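Local atomic coordinates of endo-1,4-beta-xylanase C (PDB entry 4XUO), a protein that hydrolyses internal beta-1,4-xylosidic linkages in xylans and is represented here by its N-terminal xylan-binding domain, a CBM22 module. Residues L89-E94 with L133-E138; Q103-N108 with G123-E128. All coordinates share one frame; numbering follows the deposited sequence.

Both contacts lie in a beta-sandwich of two antiparallel sheets, with their centres about 9 Å apart. Contact 1 joins strands 87-96 and 132-139 within one sheet; contact 2 runs from that sheet, at the end of strand 102-106, across to strand 119-125 of the other. The chain order is 89-94, 103-108, 123-128, 133-138, which nests contact 2 inside the loop closed by contact 1. Strand 87-96 lies between 102-106 and 132-139 and connects the two sites: Asn108 OD1 probably accepts a hydrogen bond from Phe91 N, and Val93 packs on Tyr125. Contact 1 thus pairs two strands inside one sheet, and contact 2 ties the margin of that sheet to the facing one.

Contact 1. Residues L89-E94 with L133-E138; sequences LKFTVE and LLLYLE
Phe91, Val93, Leu135 and Leu137 make the apolar centre of this antiparallel pair, all four on the same face of the sheet. Leu137 lays CD1 over one face of the Phe91 ring, displaced toward its rim and 4.1 Å from CE1, while Leu135 puts its CD1 between neighbours, 4.0 Å from Phe91 CB and 3.9 Å from Val93 CG2. Beneath them the backbones are stitched by pairs of N-H...O bonds between Lys90 and Glu138, Thr92 and Tyr136, and Glu94 and Leu134. The other face carries Thr92 and Tyr136 side by side. With chi1 at 62°, Tyr136 CG is wedged between the residue's own N and C, and the ring leans across the neighbouring strand beside Thr92, whose CB sits over the ring face in a CH-pi contact, 4.2 Å from the centroid. Arg27 adds a cation-pi contact to this ring, and an alanine here would probably leave Arg27 and Thr92 CB without their aromatic partner and open a gap beside Glu94 CB. At the polar edge Thr92 OG1 donates to Glu138 OE1 across a very short 2.5 Å. Lys90 NZ stays 4.4 Å from Glu138 OE1, too far for a salt bridge, and bonds to Gln106 instead. Glu94 turns its carboxylate to Tyr104 OH and Arg27. A polar and aromatic face of this kind is consistent with the concave face on which CBM22 modules bind xylan. On the apolar side, Phe91 and Leu137 meet Leu121 of strand 119-125 and Leu135 meets Ile74 of strand 71-80, while strands 57-61 and 102-106 continue the sheet on either side of the pair.

Contact 2. Residues Q103-N108 with G123-E128; sequences QYDQVN and GQYSYE
The CA atoms come nearest at Asn108 and Gly123, 4.8 Å apart, and from there the segments splay: the CA atoms of Asp105 and Tyr125 are already 8.6 Å from each other. The chain leaves its strand at Val107 (phi -100°, psi -52°), and that bend brings Val107 O to 3.7 Å from Gly123 CA. A CB on Gly123 would clash with that carbonyl oxygen, so the lack of a side chain lets the two chains come this close. Val107 also rests CG1 against Gly123 O, 3.8 Å away, and places its other methyl, CG2, 4.3 Å from Tyr125 CD1. Strands 102-106 and 119-125 belong to opposite sheets of the beta-sandwich, and Tyr125 spans the interval between them. Tyr125 reaches the facing sheet because its chi1 of 178° extends the ring away from its own backbone N, and there it packs against Val93 and Leu133. Its hydroxyl donates to Asp105 OD2 at 2.8 Å, using the carboxylate lone pair that points away from OD1. The two side chains meet at about a right angle, with Asp105 CB lying in the ring plane 3.6 Å from CE1, so the aspartate addresses the edge of the tyrosine. Arg95, on strand 87-96, adds a salt bridge from NE to the same OD2, which is likely to hold the carboxylate ionised and to limit rotation of the Asp105 side chain. A water also donates to OD2 and, 2.7 Å away, to Ser126 O, bridging the aspartate to the backbone just past Tyr125.

Contact 1. Residues L89-E94 with L133-E138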
ATOM      1  N   LEU A  89      -5.885   8.986  -3.482  1.00 18.98           N
ATOM      2  CA  LEU A  89      -5.193   7.687  -3.327  1.00 19.24           C
ATOM      3  C   LEU A  89      -5.744   6.975  -2.099  1.00 18.71           C
ATOM      4  O   LEU A  89      -5.990   7.612  -1.071  1.00 17.16           O
ATOM      5  CB  LEU A  89      -3.678   7.860  -3.112  1.00 19.42           C
ATOM      6  CG  LEU A  89      -2.815   7.954  -4.369  1.00 20.64           C
ATOM      7  CD1 LEU A  89      -3.277   9.098  -5.242  1.00 22.32           C
ATOM      8  CD2 LEU A  89      -1.350   8.105  -3.977  1.00 21.24           C
ATOM      9  N   LYS A  90      -5.888   5.658  -2.187  1.00 17.15           N
ATOM     10  CA  LYS A  90      -6.253   4.858  -1.002  1.00 16.85           C
ATOM     11  C   LYS A  90      -5.617   3.498  -1.041  1.00 16.24           C
ATOM     12  O   LYS A  90      -5.227   3.032  -2.135  1.00 15.43           O
ATOM     13  CB  LYS A  90      -7.771   4.687  -0.900  1.00 17.38           C
ATOM     14  CG  LYS A  90      -8.432   3.831  -1.970  1.00 18.54           C
ATOM     15  CD  LYS A  90      -9.944   3.793  -1.783  1.00 20.10           C
ATOM     16  CE  LYS A  90     -10.494   2.487  -2.306  1.00 22.04           C
ATOM     17  NZ  LYS A  90     -11.943   2.537  -2.530  1.00 26.02           N
ATOM     18  N   PHE A  91      -5.555   2.841   0.121  1.00 15.41           N
ATOM     19  CA  PHE A  91      -5.196   1.415   0.184  1.00 15.11           C
ATOM     20  C   PHE A  91      -6.424   0.502   0.117  1.00 14.31           C
ATOM     21  O   PHE A  91      -7.401   0.757   0.779  1.00 14.96           O
ATOM     22  CB  PHE A  91      -4.504   1.100   1.506  1.00 15.76           C
ATOM     23  CG  PHE A  91      -3.110   1.657   1.639  1.00 16.54           C
ATOM     24  CD1 PHE A  91      -2.077   1.211   0.846  1.00 16.81           C
ATOM     25  CD2 PHE A  91      -2.815   2.565   2.675  1.00 17.01           C
ATOM     26  CE1 PHE A  91      -0.790   1.696   1.011  1.00 16.93           C
ATOM     27  CE2 PHE A  91      -1.530   3.030   2.850  1.00 16.97           C
ATOM     28  CZ  PHE A  91      -0.521   2.605   2.009  1.00 17.27           C
ATOM     29  N   THR A  92      -6.349  -0.618  -0.607  1.00 14.83           N
ATOM     30  CA  THR A  92      -7.418  -1.605  -0.689  1.00 14.53           C
ATOM     31  C   THR A  92      -6.777  -2.999  -0.492  1.00 14.80           C
ATOM     32  O   THR A  92      -5.634  -3.198  -0.846  1.00 15.40           O
ATOM     33  CB  THR A  92      -8.065  -1.529  -2.091  1.00 15.82           C
ATOM     34  OG1 THR A  92      -8.630  -0.223  -2.264  1.00 17.26           O
ATOM     35  CG2 THR A  92      -9.157  -2.567  -2.283  1.00 17.17           C
ATOM     36  N   VAL A  93      -7.494  -3.919   0.140  1.00 15.26           N
ATOM     37  CA  VAL A  93      -7.086  -5.340   0.228  1.00 15.55           C
ATOM     38  C   VAL A  93      -8.046  -6.205  -0.612  1.00 16.88           C
ATOM     39  O   VAL A  93      -9.242  -6.249  -0.388  1.00 17.86           O
ATOM     40  CB  VAL A  93      -7.018  -5.826   1.702  1.00 15.90           C
ATOM     41  CG1 VAL A  93      -6.638  -7.316   1.763  1.00 15.52           C
ATOM     42  CG2 VAL A  93      -5.980  -5.012   2.461  1.00 15.72           C
ATOM     43  N   GLU A  94      -7.472  -6.870  -1.612  1.00 15.54           N
ATOM     44  CA  GLU A  94      -8.155  -7.900  -2.383  1.00 16.93           C
ATOM     45  C   GLU A  94      -7.964  -9.236  -1.649  1.00 15.93           C
ATOM     46  O   GLU A  94      -6.843  -9.659  -1.423  1.00 17.20           O
ATOM     47  CB  GLU A  94      -7.516  -7.937  -3.765  1.00 16.99           C
ATOM     48  CG  GLU A  94      -7.881  -9.105  -4.647  1.00 18.18           C
ATOM     49  CD  GLU A  94      -7.186  -8.967  -5.987  1.00 19.72           C
ATOM     50  OE1 GLU A  94      -6.011  -9.356  -6.102  1.00 22.20           O
ATOM     51  OE2 GLU A  94      -7.804  -8.435  -6.910  1.00 21.46           O
ATOM     52  N   LEU A 133      -4.505 -12.628   0.769  1.00 17.33           N
ATOM     53  CA  LEU A 133      -4.675 -11.161   0.970  1.00 17.29           C
ATOM     54  C   LEU A 133      -3.648 -10.416   0.124  1.00 17.04           C
ATOM     55  O   LEU A 133      -2.454 -10.707   0.221  1.00 15.95           O
ATOM     56  CB  LEU A 133      -4.370 -10.775   2.420  1.00 18.38           C
ATOM     57  CG  LEU A 133      -5.209 -11.443   3.486  1.00 18.28           C
ATOM     58  CD1 LEU A 133      -4.602 -11.130   4.854  1.00 20.31           C
ATOM     59  CD2 LEU A 133      -6.650 -10.967   3.391  1.00 18.55           C
ATOM     60  N   LEU A 134      -4.106  -9.460  -0.688  1.00 15.65           N
ATOM     61  CA  LEU A 134      -3.224  -8.626  -1.477  1.00 16.10           C
ATOM     62  C   LEU A 134      -3.552  -7.149  -1.254  1.00 16.31           C
ATOM     63  O   LEU A 134      -4.648  -6.687  -1.579  1.00 15.73           O
ATOM     64  CB  LEU A 134      -3.362  -8.974  -2.958  1.00 17.32           C
ATOM     65  CG  LEU A 134      -2.453  -8.045  -3.746  1.00 19.31           C
ATOM     66  CD1 LEU A 134      -1.033  -8.563  -3.733  1.00 18.57           C
ATOM     67  CD2 LEU A 134      -2.993  -7.732  -5.129  1.00 22.63           C
ATOM     68  N   LEU A 135      -2.595  -6.426  -0.685  1.00 14.94           N
ATOM     69  CA  LEU A 135      -2.710  -4.961  -0.488  1.00 15.09           C
ATOM     70  C   LEU A 135      -2.245  -4.240  -1.755  1.00 14.99           C
ATOM     71  O   LEU A 135      -1.237  -4.598  -2.359  1.00 15.63           O
ATOM     72  CB  LEU A 135      -1.815  -4.550   0.690  1.00 15.14           C
ATOM     73  CG  LEU A 135      -1.746  -3.044   1.001  1.00 14.93           C
ATOM     74  CD1 LEU A 135      -3.099  -2.609   1.484  1.00 15.59           C
ATOM     75  CD2 LEU A 135      -0.689  -2.824   2.088  1.00 14.76           C
ATOM     76  N   TYR A 136      -2.963  -3.211  -2.153  1.00 15.05           N
ATOM     77  CA  TYR A 136      -2.508  -2.337  -3.224  1.00 14.37           C
ATOM     78  C   TYR A 136      -2.901  -0.892  -2.986  1.00 15.57           C
ATOM     79  O   TYR A 136      -3.855  -0.602  -2.256  1.00 14.85           O
ATOM     80  CB  TYR A 136      -2.922  -2.822  -4.636  1.00 14.96           C
ATOM     81  CG  TYR A 136      -4.397  -2.924  -4.934  1.00 15.16           C
ATOM     82  CD1 TYR A 136      -5.154  -3.972  -4.421  1.00 15.57           C
ATOM     83  CD2 TYR A 136      -5.041  -2.001  -5.768  1.00 15.16           C
ATOM     84  CE1 TYR A 136      -6.488  -4.088  -4.699  1.00 14.99           C
ATOM     85  CE2 TYR A 136      -6.366  -2.123  -6.074  1.00 15.58           C
ATOM     86  CZ  TYR A 136      -7.106  -3.164  -5.537  1.00 16.27           C
ATOM     87  OH  TYR A 136      -8.446  -3.291  -5.836  1.00 19.17           O
ATOM     88  N   LEU A 137      -2.140   0.001  -3.609  1.00 15.79           N
ATOM     89  CA  LEU A 137      -2.359   1.460  -3.502  1.00 15.70           C
ATOM     90  C   LEU A 137      -2.874   1.943  -4.863  1.00 16.98           C
ATOM     91  O   LEU A 137      -2.183   1.779  -5.869  1.00 17.98           O
ATOM     92  CB  LEU A 137      -1.037   2.124  -3.119  1.00 16.17           C
ATOM     93  CG  LEU A 137      -0.960   3.647  -3.086  1.00 16.07           C
ATOM     94  CD1 LEU A 137      -1.856   4.230  -1.980  1.00 16.91           C
ATOM     95  CD2 LEU A 137       0.476   4.104  -2.895  1.00 15.80           C
ATOM     96  N   GLU A 138      -4.076   2.524  -4.876  1.00 16.89           N
ATOM     97  CA  GLU A 138      -4.806   2.835  -6.100  1.00 16.72           C
ATOM     98  C   GLU A 138      -5.381   4.237  -6.069  1.00 18.76           C
ATOM     99  O   GLU A 138      -5.621   4.814  -4.987  1.00 16.28           O
ATOM    100  CB  GLU A 138      -5.959   1.828  -6.347  1.00 17.28           C
ATOM    101  CG  GLU A 138      -7.070   1.789  -5.268  1.00 17.56           C
ATOM    102  CD  GLU A 138      -8.253   0.859  -5.619  1.00 20.08           C
ATOM    103  OE1 GLU A 138      -8.868   0.266  -4.694  1.00 20.56           O
ATOM    104  OE2 GLU A 138      -8.566   0.701  -6.833  1.00 19.68           O
TER

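Contact 2. Residues Q103-N108 with G123-E128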
ATOM      1  N   GLN A 103     -13.141 -10.711  -2.672  1.00 23.01           N
ATOM      2  CA  GLN A 103     -13.694  -9.548  -1.966  1.00 22.14           C
ATOM      3  C   GLN A 103     -12.722  -8.367  -2.008  1.00 20.08           C
ATOM      4  O   GLN A 103     -11.513  -8.576  -1.981  1.00 20.00           O
ATOM      5  CB  GLN A 103     -14.000  -9.911  -0.504  1.00 22.05           C
ATOM      6  CG  GLN A 103     -14.880 -11.142  -0.291  1.00 24.62           C
ATOM      7  CD  GLN A 103     -16.239 -11.038  -0.953  1.00 26.46           C
ATOM      8  OE1 GLN A 103     -16.748  -9.949  -1.247  1.00 28.18           O
ATOM      9  NE2 GLN A 103     -16.836 -12.188  -1.206  1.00 28.27           N
ATOM     10  N   TYR A 104     -13.257  -7.141  -2.075  1.00 20.45           N
ATOM     11  CA  TYR A 104     -12.461  -5.909  -2.027  1.00 18.70           C
ATOM     12  C   TYR A 104     -12.818  -5.166  -0.737  1.00 19.54           C
ATOM     13  O   TYR A 104     -13.954  -4.724  -0.572  1.00 21.05           O
ATOM     14  CB  TYR A 104     -12.685  -5.042  -3.279  1.00 20.42           C
ATOM     15  CG  TYR A 104     -12.119  -5.759  -4.480  1.00 21.13           C
ATOM     16  CD1 TYR A 104     -10.755  -5.723  -4.732  1.00 22.85           C
ATOM     17  CD2 TYR A 104     -12.927  -6.503  -5.348  1.00 23.12           C
ATOM     18  CE1 TYR A 104     -10.194  -6.404  -5.790  1.00 23.06           C
ATOM     19  CE2 TYR A 104     -12.364  -7.191  -6.418  1.00 22.93           C
ATOM     20  CZ  TYR A 104     -10.997  -7.146  -6.620  1.00 24.22           C
ATOM     21  OH  TYR A 104     -10.403  -7.837  -7.665  1.00 26.71           O
ATOM     22  N   ASP A 105     -11.855  -5.095   0.162  1.00 18.27           N
ATOM     23  CA  ASP A 105     -12.021  -4.527   1.509  1.00 17.00           C
ATOM     24  C   ASP A 105     -11.375  -3.144   1.580  1.00 17.39           C
ATOM     25  O   ASP A 105     -10.251  -2.949   1.117  1.00 16.10           O
ATOM     26  CB  ASP A 105     -11.296  -5.407   2.556  1.00 16.66           C
ATOM     27  CG  ASP A 105     -11.875  -6.813   2.721  1.00 17.23           C
ATOM     28  OD1 ASP A 105     -12.991  -7.109   2.263  1.00 19.36           O
ATOM     29  OD2 ASP A 105     -11.180  -7.663   3.339  1.00 18.27           O
ATOM     30  N   GLN A 106     -12.054  -2.168   2.187  1.00 20.00           N
ATOM     31  CA  GLN A 106     -11.501  -0.813   2.293  1.00 23.70           C
ATOM     32  C   GLN A 106     -10.629  -0.716   3.567  1.00 22.63           C
ATOM     33  O   GLN A 106     -10.937  -1.319   4.591  1.00 28.58           O
ATOM     34  CB  GLN A 106     -12.617   0.279   2.269  1.00 27.79           C
ATOM     35  CG  GLN A 106     -12.088   1.699   2.557  1.00 32.29           C
ATOM     36  CD  GLN A 106     -12.766   2.859   1.802  1.00 34.10           C
ATOM     37  OE1 GLN A 106     -12.748   2.952   0.565  1.00 39.04           O
ATOM     38  NE2 GLN A 106     -13.324   3.772   2.563  1.00 35.35           N
ATOM     39  N   VAL A 107      -9.484  -0.066   3.454  1.00 19.00           N
ATOM     40  CA  VAL A 107      -8.594   0.168   4.578  1.00 17.42           C
ATOM     41  C   VAL A 107      -8.800   1.579   5.078  1.00 17.20           C
ATOM     42  O   VAL A 107      -9.008   1.798   6.269  1.00 19.81           O
ATOM     43  CB  VAL A 107      -7.140  -0.002   4.152  1.00 16.89           C
ATOM     44  CG1 VAL A 107      -6.164   0.403   5.257  1.00 17.33           C
ATOM     45  CG2 VAL A 107      -6.932  -1.436   3.720  1.00 16.95           C
ATOM     46  N   ASN A 108      -8.734   2.535   4.157  1.00 16.48           N
ATOM     47  CA  ASN A 108      -8.883   3.974   4.499  1.00 16.41           C
ATOM     48  C   ASN A 108      -9.672   4.761   3.473  1.00 16.83           C
ATOM     49  O   ASN A 108      -9.770   4.380   2.312  1.00 18.11           O
ATOM     50  CB  ASN A 108      -7.511   4.626   4.653  1.00 16.52           C
ATOM     51  CG  ASN A 108      -6.688   4.623   3.348  1.00 16.82           C
ATOM     52  OD1 ASN A 108      -6.711   3.662   2.568  1.00 17.31           O
ATOM     53  ND2 ASN A 108      -5.949   5.687   3.121  1.00 16.21           N
ATOM     54  N   GLY A 123      -4.978   3.445   8.002  1.00 15.27           N
ATOM     55  CA  GLY A 123      -6.228   2.861   8.398  1.00 15.89           C
ATOM     56  C   GLY A 123      -5.994   1.505   9.073  1.00 17.53           C
ATOM     57  O   GLY A 123      -4.954   0.863   8.830  1.00 16.48           O
ATOM     58  N   GLN A 124      -6.953   1.099   9.904  1.00 16.84           N
ATOM     59  CA  GLN A 124      -6.976  -0.258  10.453  1.00 17.63           C
ATOM     60  C   GLN A 124      -7.580  -1.292   9.486  1.00 18.04           C
ATOM     61  O   GLN A 124      -8.371  -0.971   8.579  1.00 18.55           O
ATOM     62  CB  GLN A 124      -7.648  -0.252  11.800  1.00 17.96           C
ATOM     63  CG  GLN A 124      -6.775   0.389  12.833  1.00 17.95           C
ATOM     64  CD  GLN A 124      -7.367   0.342  14.204  1.00 18.68           C
ATOM     65  OE1 GLN A 124      -8.370  -0.335  14.424  1.00 19.63           O
ATOM     66  NE2 GLN A 124      -6.777   1.096  15.125  1.00 20.02           N
ATOM     67  N   TYR A 125      -7.166  -2.541   9.649  1.00 17.69           N
ATOM     68  CA  TYR A 125      -7.681  -3.621   8.836  1.00 16.54           C
ATOM     69  C   TYR A 125      -7.720  -4.934   9.650  1.00 16.34           C
ATOM     70  O   TYR A 125      -6.858  -5.169  10.522  1.00 16.39           O
ATOM     71  CB  TYR A 125      -6.776  -3.808   7.602  1.00 16.86           C
ATOM     72  CG  TYR A 125      -7.223  -4.952   6.725  1.00 16.18           C
ATOM     73  CD1 TYR A 125      -8.319  -4.822   5.917  1.00 17.03           C
ATOM     74  CD2 TYR A 125      -6.599  -6.190   6.780  1.00 16.97           C
ATOM     75  CE1 TYR A 125      -8.769  -5.868   5.140  1.00 16.03           C
ATOM     76  CE2 TYR A 125      -7.055  -7.246   6.021  1.00 16.09           C
ATOM     77  CZ  TYR A 125      -8.140  -7.066   5.195  1.00 16.18           C
ATOM     78  OH  TYR A 125      -8.622  -8.093   4.429  1.00 16.45           O
ATOM     79  N   SER A 126      -8.719  -5.744   9.319  1.00 16.69           N
ATOM     80  CA  SER A 126      -8.873  -7.128   9.788  1.00 17.98           C
ATOM     81  C   SER A 126      -9.788  -7.900   8.854  1.00 18.43           C
ATOM     82  O   SER A 126     -10.585  -7.315   8.117  1.00 17.34           O
ATOM     83  CB  SER A 126      -9.480  -7.131  11.185  1.00 19.22           C
ATOM     84  OG  SER A 126     -10.802  -6.604  11.212  1.00 18.39           O
ATOM     85  N   TYR A 127      -9.724  -9.218   8.930  1.00 18.31           N
ATOM     86  CA  TYR A 127     -10.652 -10.078   8.209  1.00 19.14           C
ATOM     87  C   TYR A 127     -11.064 -11.262   9.069  1.00 19.64           C
ATOM     88  O   TYR A 127     -10.297 -11.701   9.956  1.00 20.25           O
ATOM     89  CB  TYR A 127     -10.044 -10.575   6.893  1.00 18.79           C
ATOM     90  CG  TYR A 127      -8.991 -11.645   7.049  1.00 18.44           C
ATOM     91  CD1 TYR A 127      -7.695 -11.341   7.480  1.00 18.54           C
ATOM     92  CD2 TYR A 127      -9.284 -12.962   6.767  1.00 18.19           C
ATOM     93  CE1 TYR A 127      -6.733 -12.338   7.633  1.00 18.46           C
ATOM     94  CE2 TYR A 127      -8.328 -13.958   6.920  1.00 18.45           C
ATOM     95  CZ  TYR A 127      -7.059 -13.646   7.341  1.00 19.11           C
ATOM     96  OH  TYR A 127      -6.130 -14.685   7.507  1.00 20.74           O
ATOM     97  N   GLU A 128     -12.224 -11.817   8.736  1.00 22.05           N
ATOM     98  CA  GLU A 128     -12.825 -12.935   9.501  1.00 24.72           C
ATOM     99  C   GLU A 128     -12.677 -14.288   8.836  1.00 23.84           C
ATOM    100  O   GLU A 128     -12.658 -15.313   9.525  1.00 22.68           O
ATOM    101  CB  GLU A 128     -14.314 -12.675   9.717  1.00 28.96           C
ATOM    102  CG  GLU A 128     -14.636 -11.340  10.369  1.00 34.27           C
ATOM    103  CD  GLU A 128     -16.129 -11.083  10.442  1.00 38.10           C
ATOM    104  OE1 GLU A 128     -16.630 -10.215   9.693  1.00 44.77           O
ATOM    105  OE2 GLU A 128     -16.808 -11.761  11.239  1.00 41.79           O
TER
HETATM  106  O   HOH W   1     -12.230  -7.779   6.007  1.00 22.62           O